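Local coordinates for protein histidine--tRNA ligase (Thermus thermophilus HB27, PDB 4RDX) that joins histidine to its cognate tRNA at the expense of ATP, as a homodimeric class II aminoacyl-tRNA synthetase, at residues P103-M108 against V129-L134; V273-I278 against A315-A320. All coordinates share one frame; numbering follows the deposited sequence.

Interaction 1: P103-M108 against V129-L134; sequences PVRLWM and VNYEAL. With HIS (histidine), chain D.
Glu132 OE2, on a side chain that springs from the residue paired with Leu106, is gripped twice: Thr85 OG1 hydrogen-bonds to it, and NE2 of the bound histidine makes a weak, strongly bent bond of 2.6 Å. The chain turns at chi2 (-58°), leading the carboxylate away from Leu106 and into the substrate pocket, where Tyr290 OH holds OE1. At the backbone of the same residue, Leu106 N reaches Glu132 O at 2.9 Å and the return bond joins Glu132 N to Leu106 O. Val104 with Leu134 and Met108 with Asn130 repeat this doubled pattern. This antiparallel hairpin of strands 104-113 and 125-134 is the motif 2 of class II synthetases. Leu106 CD1 meets Leu134 CD1 at 3.7 Å, the two side chains crossing near a right angle, while helix 85-94 covers Val104 and Leu134 on this face. On the other face Arg105 runs alongside Tyr131, its CD 3.4 Å from Tyr131 OH, with guanidinium and ring planes 30° apart. The arginine's length suits this: extended from CG to NE, it carries NE to a salt bridge with Glu144. Helix 17-35 packs on Trp107, whose CE3 lies 4.2 Å from Val129 CG1.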
loop_
_atom_site.group_PDB
_atom_site.type_symbol
_atom_site.label_atom_id
_atom_site.label_comp_id
_atom_site.label_asym_id
_atom_site.label_seq_id
_atom_site.Cartn_x
_atom_site.Cartn_y
_atom_site.Cartn_z
ATOM N N PRO A 103 -21.381 15.583 -7.082
ATOM C CA PRO A 103 -19.920 15.643 -6.958
ATOM C C PRO A 103 -19.329 14.243 -6.941
ATOM O O PRO A 103 -20.032 13.295 -6.598
ATOM C CB PRO A 103 -19.722 16.293 -5.591
ATOM C CG PRO A 103 -20.905 15.849 -4.808
ATOM C CD PRO A 103 -22.050 15.799 -5.787
ATOM N N VAL A 104 -18.064 14.108 -7.316
ATOM C CA VAL A 104 -17.401 12.818 -7.206
ATOM C C VAL A 104 -16.479 12.835 -5.993
ATOM O O VAL A 104 -15.702 13.778 -5.797
ATOM C CB VAL A 104 -16.626 12.454 -8.489
ATOM C CG1 VAL A 104 -15.932 13.667 -9.025
ATOM C CG2 VAL A 104 -15.629 11.329 -8.227
ATOM N N ARG A 105 -16.599 11.803 -5.163
ATOM C CA ARG A 105 -15.791 11.689 -3.958
ATOM C C ARG A 105 -14.719 10.613 -4.117
ATOM O O ARG A 105 -15.011 9.461 -4.440
ATOM C CB ARG A 105 -16.675 11.401 -2.744
ATOM C CG ARG A 105 -17.747 12.457 -2.504
ATOM C CD ARG A 105 -18.754 11.995 -1.465
ATOM N NE ARG A 105 -19.736 13.028 -1.142
ATOM C CZ ARG A 105 -20.897 13.181 -1.772
ATOM N NH1 ARG A 105 -21.228 12.371 -2.768
ATOM N NH2 ARG A 105 -21.728 14.149 -1.406
ATOM N N LEU A 106 -13.475 11.011 -3.890
ATOM C CA LEU A 106 -12.334 10.131 -4.058
ATOM C C LEU A 106 -11.555 10.064 -2.754
ATOM O O LEU A 106 -11.511 11.037 -2.000
ATOM C CB LEU A 106 -11.426 10.668 -5.166
ATOM C CG LEU A 106 -12.076 11.032 -6.502
ATOM C CD1 LEU A 106 -11.202 12.020 -7.251
ATOM C CD2 LEU A 106 -12.316 9.786 -7.343
ATOM N N TRP A 107 -10.952 8.915 -2.477
ATOM C CA TRP A 107 -10.020 8.823 -1.359
ATOM C C TRP A 107 -8.807 7.985 -1.729
ATOM O O TRP A 107 -8.867 7.151 -2.630
ATOM C CB TRP A 107 -10.702 8.314 -0.080
ATOM C CG TRP A 107 -10.887 6.833 0.003
ATOM C CD1 TRP A 107 -11.944 6.110 -0.470
ATOM C CD2 TRP A 107 -10.003 5.893 0.621
ATOM N NE1 TRP A 107 -11.767 4.776 -0.194
ATOM C CE2 TRP A 107 -10.581 4.616 0.474
ATOM C CE3 TRP A 107 -8.774 6.005 1.281
ATOM C CZ2 TRP A 107 -9.975 3.462 0.963
ATOM C CZ3 TRP A 107 -8.174 4.859 1.765
ATOM C CH2 TRP A 107 -8.776 3.603 1.603
ATOM N N MET A 108 -7.700 8.229 -1.040
ATOM C CA MET A 108 -6.441 7.576 -1.371
ATOM C C MET A 108 -5.588 7.428 -0.124
ATOM O O MET A 108 -5.578 8.302 0.727
ATOM C CB MET A 108 -5.683 8.406 -2.409
ATOM C CG MET A 108 -4.373 7.806 -2.869
ATOM S SD MET A 108 -3.611 8.783 -4.177
ATOM C CE MET A 108 -3.179 10.270 -3.269
ATOM N N VAL A 129 -3.646 9.773 4.375
ATOM C CA VAL A 129 -4.964 9.459 3.846
ATOM C C VAL A 129 -5.583 10.755 3.352
ATOM O O VAL A 129 -5.585 11.762 4.057
ATOM C CB VAL A 129 -5.886 8.818 4.894
ATOM C CG1 VAL A 129 -7.272 8.571 4.302
ATOM C CG2 VAL A 129 -5.283 7.527 5.409
ATOM N N ASN A 130 -6.092 10.717 2.127
ATOM C CA ASN A 130 -6.635 11.881 1.453
ATOM C C ASN A 130 -8.072 11.641 1.034
ATOM O O ASN A 130 -8.434 10.535 0.630
ATOM C CB ASN A 130 -5.811 12.200 0.207
ATOM C CG ASN A 130 -4.558 12.985 0.517
ATOM O OD1 ASN A 130 -4.502 14.194 0.297
ATOM N ND2 ASN A 130 -3.539 12.301 1.023
ATOM N N TYR A 131 -8.879 12.691 1.132
ATOM C CA TYR A 131 -10.260 12.681 0.677
ATOM C C TYR A 131 -10.500 13.940 -0.139
ATOM O O TYR A 131 -10.086 15.023 0.268
ATOM C CB TYR A 131 -11.211 12.666 1.874
ATOM C CG TYR A 131 -12.652 12.967 1.519
ATOM C CD1 TYR A 131 -13.489 11.966 1.043
ATOM C CD2 TYR A 131 -13.179 14.248 1.669
ATOM C CE1 TYR A 131 -14.804 12.227 0.720
ATOM C CE2 TYR A 131 -14.494 14.520 1.346
ATOM C CZ TYR A 131 -15.302 13.505 0.873
ATOM O OH TYR A 131 -16.615 13.762 0.551
ATOM N N GLU A 132 -11.157 13.797 -1.286
ATOM C CA GLU A 132 -11.565 14.944 -2.093
ATOM C C GLU A 132 -12.999 14.810 -2.592
ATOM O O GLU A 132 -13.415 13.756 -3.056
ATOM C CB GLU A 132 -10.634 15.145 -3.293
ATOM C CG GLU A 132 -9.173 15.354 -2.943
ATOM C CD GLU A 132 -8.943 16.545 -2.031
ATOM O OE1 GLU A 132 -9.710 17.526 -2.119
ATOM O OE2 GLU A 132 -7.995 16.494 -1.220
ATOM N N ALA A 133 -13.750 15.896 -2.476
ATOM C CA ALA A 133 -15.051 16.018 -3.106
ATOM C C ALA A 133 -14.908 17.074 -4.188
ATOM O O ALA A 133 -14.602 18.243 -3.900
ATOM C CB ALA A 133 -16.104 16.416 -2.095
ATOM N N LEU A 134 -15.109 16.645 -5.432
ATOM C CA LEU A 134 -14.863 17.494 -6.589
ATOM C C LEU A 134 -16.120 17.706 -7.424
ATOM O O LEU A 134 -16.922 16.785 -7.611
ATOM C CB LEU A 134 -13.761 16.885 -7.459
ATOM C CG LEU A 134 -12.373 16.738 -6.830
ATOM C CD1 LEU A 134 -11.559 15.680 -7.560
ATOM C CD2 LEU A 134 -11.641 18.067 -6.845
HETATM N N HIS D . -2.538 20.342 3.197
HETATM C CA HIS D . -3.799 20.400 2.467
HETATM C C HIS D . -4.797 21.231 3.259
HETATM O O HIS D . -5.747 21.779 2.705
HETATM C CB HIS D . -4.337 18.985 2.231
HETATM C CG HIS D . -5.613 18.948 1.438
HETATM N ND1 HIS D . -6.159 20.053 0.839
HETATM C CD2 HIS D . -6.442 17.914 1.170
HETATM C CE1 HIS D . -7.271 19.717 0.225
HETATM N NE2 HIS D . -7.473 18.419 0.401
HETATM O OXT HIS D . -4.670 21.371 4.475
#

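Interaction 2: V273-I278 against A315-A320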
loop_
_atom_site.group_PDB
_atom_site.type_symbol
_atom_site.label_atom_id
_atom_site.label_comp_id
_atom_site.label_asym_id
_atom_site.label_seq_id
_atom_site.Cartn_x
_atom_site.Cartn_y
_atom_site.Cartn_z
ATOM N N VAL A 273 -7.280 19.428 12.475
ATOM C CA VAL A 273 -7.608 18.683 13.690
ATOM C C VAL A 273 -6.329 18.396 14.466
ATOM O O VAL A 273 -5.366 17.866 13.915
ATOM C CB VAL A 273 -8.350 17.362 13.402
ATOM C CG1 VAL A 273 -8.561 16.581 14.691
ATOM C CG2 VAL A 273 -9.681 17.634 12.724
ATOM N N HIS A 274 -6.317 18.757 15.744
ATOM C CA HIS A 274 -5.116 18.617 16.558
ATOM C C HIS A 274 -5.277 17.621 17.693
ATOM O O HIS A 274 -6.391 17.305 18.111
ATOM C CB HIS A 274 -4.704 19.970 17.131
ATOM C CG HIS A 274 -4.155 20.917 16.106
ATOM N ND1 HIS A 274 -2.810 21.127 15.942
ATOM C CD2 HIS A 274 -4.782 21.701 15.200
ATOM C CE1 HIS A 274 -2.621 22.010 14.970
ATOM N NE2 HIS A 274 -3.802 22.371 14.506
ATOM N N HIS A 275 -4.145 17.137 18.189
ATOM C CA HIS A 275 -4.128 16.262 19.350
ATOM C C HIS A 275 -2.989 16.665 20.279
ATOM O O HIS A 275 -1.904 17.030 19.823
ATOM C CB HIS A 275 -3.981 14.798 18.922
ATOM C CG HIS A 275 -4.330 13.818 20.000
ATOM N ND1 HIS A 275 -3.416 13.388 20.936
ATOM C CD2 HIS A 275 -5.493 13.192 20.290
ATOM C CE1 HIS A 275 -4.001 12.536 21.759
ATOM N NE2 HIS A 275 -5.264 12.401 21.389
ATOM N N GLU A 276 -3.242 16.606 21.583
ATOM C CA GLU A 276 -2.211 16.905 22.572
ATOM C C GLU A 276 -1.150 15.816 22.601
ATOM O O GLU A 276 -1.335 14.743 22.018
ATOM C CB GLU A 276 -2.820 17.092 23.961
ATOM C CG GLU A 276 -3.488 15.856 24.527
ATOM C CD GLU A 276 -4.913 15.690 24.046
ATOM O OE1 GLU A 276 -5.160 15.824 22.829
ATOM O OE2 GLU A 276 -5.790 15.439 24.897
ATOM N N GLU A 277 -0.047 16.101 23.290
ATOM C CA GLU A 277 1.146 15.265 23.236
ATOM C C GLU A 277 1.631 15.158 21.784
ATOM O O GLU A 277 1.464 16.099 21.010
ATOM C CB GLU A 277 0.903 13.892 23.878
ATOM C CG GLU A 277 0.515 13.950 25.361
ATOM C CD GLU A 277 -0.859 13.375 25.631
ATOM O OE1 GLU A 277 -1.645 13.256 24.671
ATOM O OE2 GLU A 277 -1.152 13.042 26.799
ATOM N N ILE A 278 2.240 14.029 21.428
ATOM C CA ILE A 278 2.764 13.781 20.072
ATOM C C ILE A 278 3.699 14.870 19.499
ATOM O O ILE A 278 4.016 14.868 18.306
ATOM C CB ILE A 278 1.638 13.394 19.054
ATOM C CG1 ILE A 278 1.037 14.622 18.365
ATOM C CG2 ILE A 278 0.555 12.567 19.738
ATOM C CD1 ILE A 278 0.478 14.330 16.989
ATOM N N ALA A 315 -1.074 7.340 14.768
ATOM C CA ALA A 315 -0.539 6.232 15.560
ATOM C C ALA A 315 -0.022 6.747 16.901
ATOM O O ALA A 315 -0.337 6.197 17.967
ATOM C CB ALA A 315 0.564 5.503 14.802
ATOM N N LEU A 316 0.766 7.817 16.830
ATOM C CA LEU A 316 1.290 8.487 18.015
ATOM C C LEU A 316 0.165 8.903 18.964
ATOM O O LEU A 316 0.261 8.712 20.177
ATOM C CB LEU A 316 2.115 9.712 17.606
ATOM C CG LEU A 316 3.423 9.469 16.851
ATOM C CD1 LEU A 316 4.008 10.790 16.378
ATOM C CD2 LEU A 316 4.422 8.732 17.724
ATOM N N ALA A 317 -0.903 9.458 18.399
ATOM C CA ALA A 317 -2.054 9.894 19.184
ATOM C C ALA A 317 -2.760 8.709 19.838
ATOM O O ALA A 317 -3.229 8.803 20.974
ATOM C CB ALA A 317 -3.027 10.682 18.315
ATOM N N LEU A 318 -2.835 7.598 19.113
ATOM C CA LEU A 318 -3.498 6.399 19.613
ATOM C C LEU A 318 -2.728 5.784 20.777
ATOM O O LEU A 318 -3.327 5.326 21.752
ATOM C CB LEU A 318 -3.699 5.378 18.487
ATOM C CG LEU A 318 -4.854 5.671 17.522
ATOM C CD1 LEU A 318 -4.752 4.841 16.248
ATOM C CD2 LEU A 318 -6.196 5.438 18.208
ATOM N N GLU A 319 -1.402 5.775 20.677
ATOM C CA GLU A 319 -0.589 5.274 21.779
ATOM C C GLU A 319 -0.657 6.232 22.963
ATOM O O GLU A 319 -0.670 5.807 24.116
ATOM C CB GLU A 319 0.866 5.066 21.349
ATOM C CG GLU A 319 1.773 4.547 22.464
ATOM C CD GLU A 319 1.337 3.192 23.006
ATOM O OE1 GLU A 319 0.401 3.143 23.835
ATOM O OE2 GLU A 319 1.939 2.174 22.603
ATOM N N ALA A 320 -0.711 7.528 22.667
ATOM C CA ALA A 320 -0.787 8.546 23.706
ATOM C C ALA A 320 -2.042 8.384 24.562
ATOM O O ALA A 320 -2.041 8.713 25.748
ATOM C CB ALA A 320 -0.736 9.935 23.092
#
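Helix 311-320, which follows strand 304-310 in the strand-helix motif 3 of class II synthetases, receives on its C-terminal half the turn that leaves strand 269-275. Ala317 offers its methyl to the imidazole of His275: CB stands 3.8 Å from the centroid of the His275 ring and only 11° off the normal, a CH-pi contact over the face. With CG anti to the backbone nitrogen (chi1 -164°), the ring swings toward the helix, and Glu276 OE1 lies over the opposite face, 3.4 Å above the plane. The rotation of the imidazole is restrained by an N-H as well: His275 ND1 donates to Glu276 O at 2.7 Å, meeting a lone pair in the carbonyl plane although the oxygen lies about 25° out of the ring plane. A leucine in place of His275 would probably leave the Glu276 carbonyl without this donor and cost the Ala317 methyl its flat seat. The turn links strand 269-275 to strand 283-290 in an antiparallel hairpin, and Leu284 of the AMP pocket touches His275, Ile278 and Ala317 alike. Ile278 brings its branched methyl against the helix backbone, CG2 being 3.7 Å from Ala317 N and 3.9 Å from Leu316 CB. Ala317 and Ala320 suit their places, since a small side chain lets the turn come close; Ala320 CB is met by Glu277 OE1 at 3.8 Å.

Overall arrangement
Interactions 1 and 2 touch the same large sheet, the catalytic core of a class II synthetase, but in different ways. Their nearest atoms are about 10 Å apart. Interaction 1 is buried within the sheet, two neighbouring strands locked by a ladder of backbone bonds, and one of its residues reaches the histidine pocket directly. Interaction 2 is smaller and only partly buried, at the end of strand 269-275; no hydrogen bond crosses it, and methyl groups, one imidazole face and the helix backbone do most of the work, with Glu277 at its exposed edge. Helices 17-35 and 139-156 pack on interaction 1; in interaction 2 they meet only residues outside the contact itself. AMP lies about 7 Å from a side chain of each.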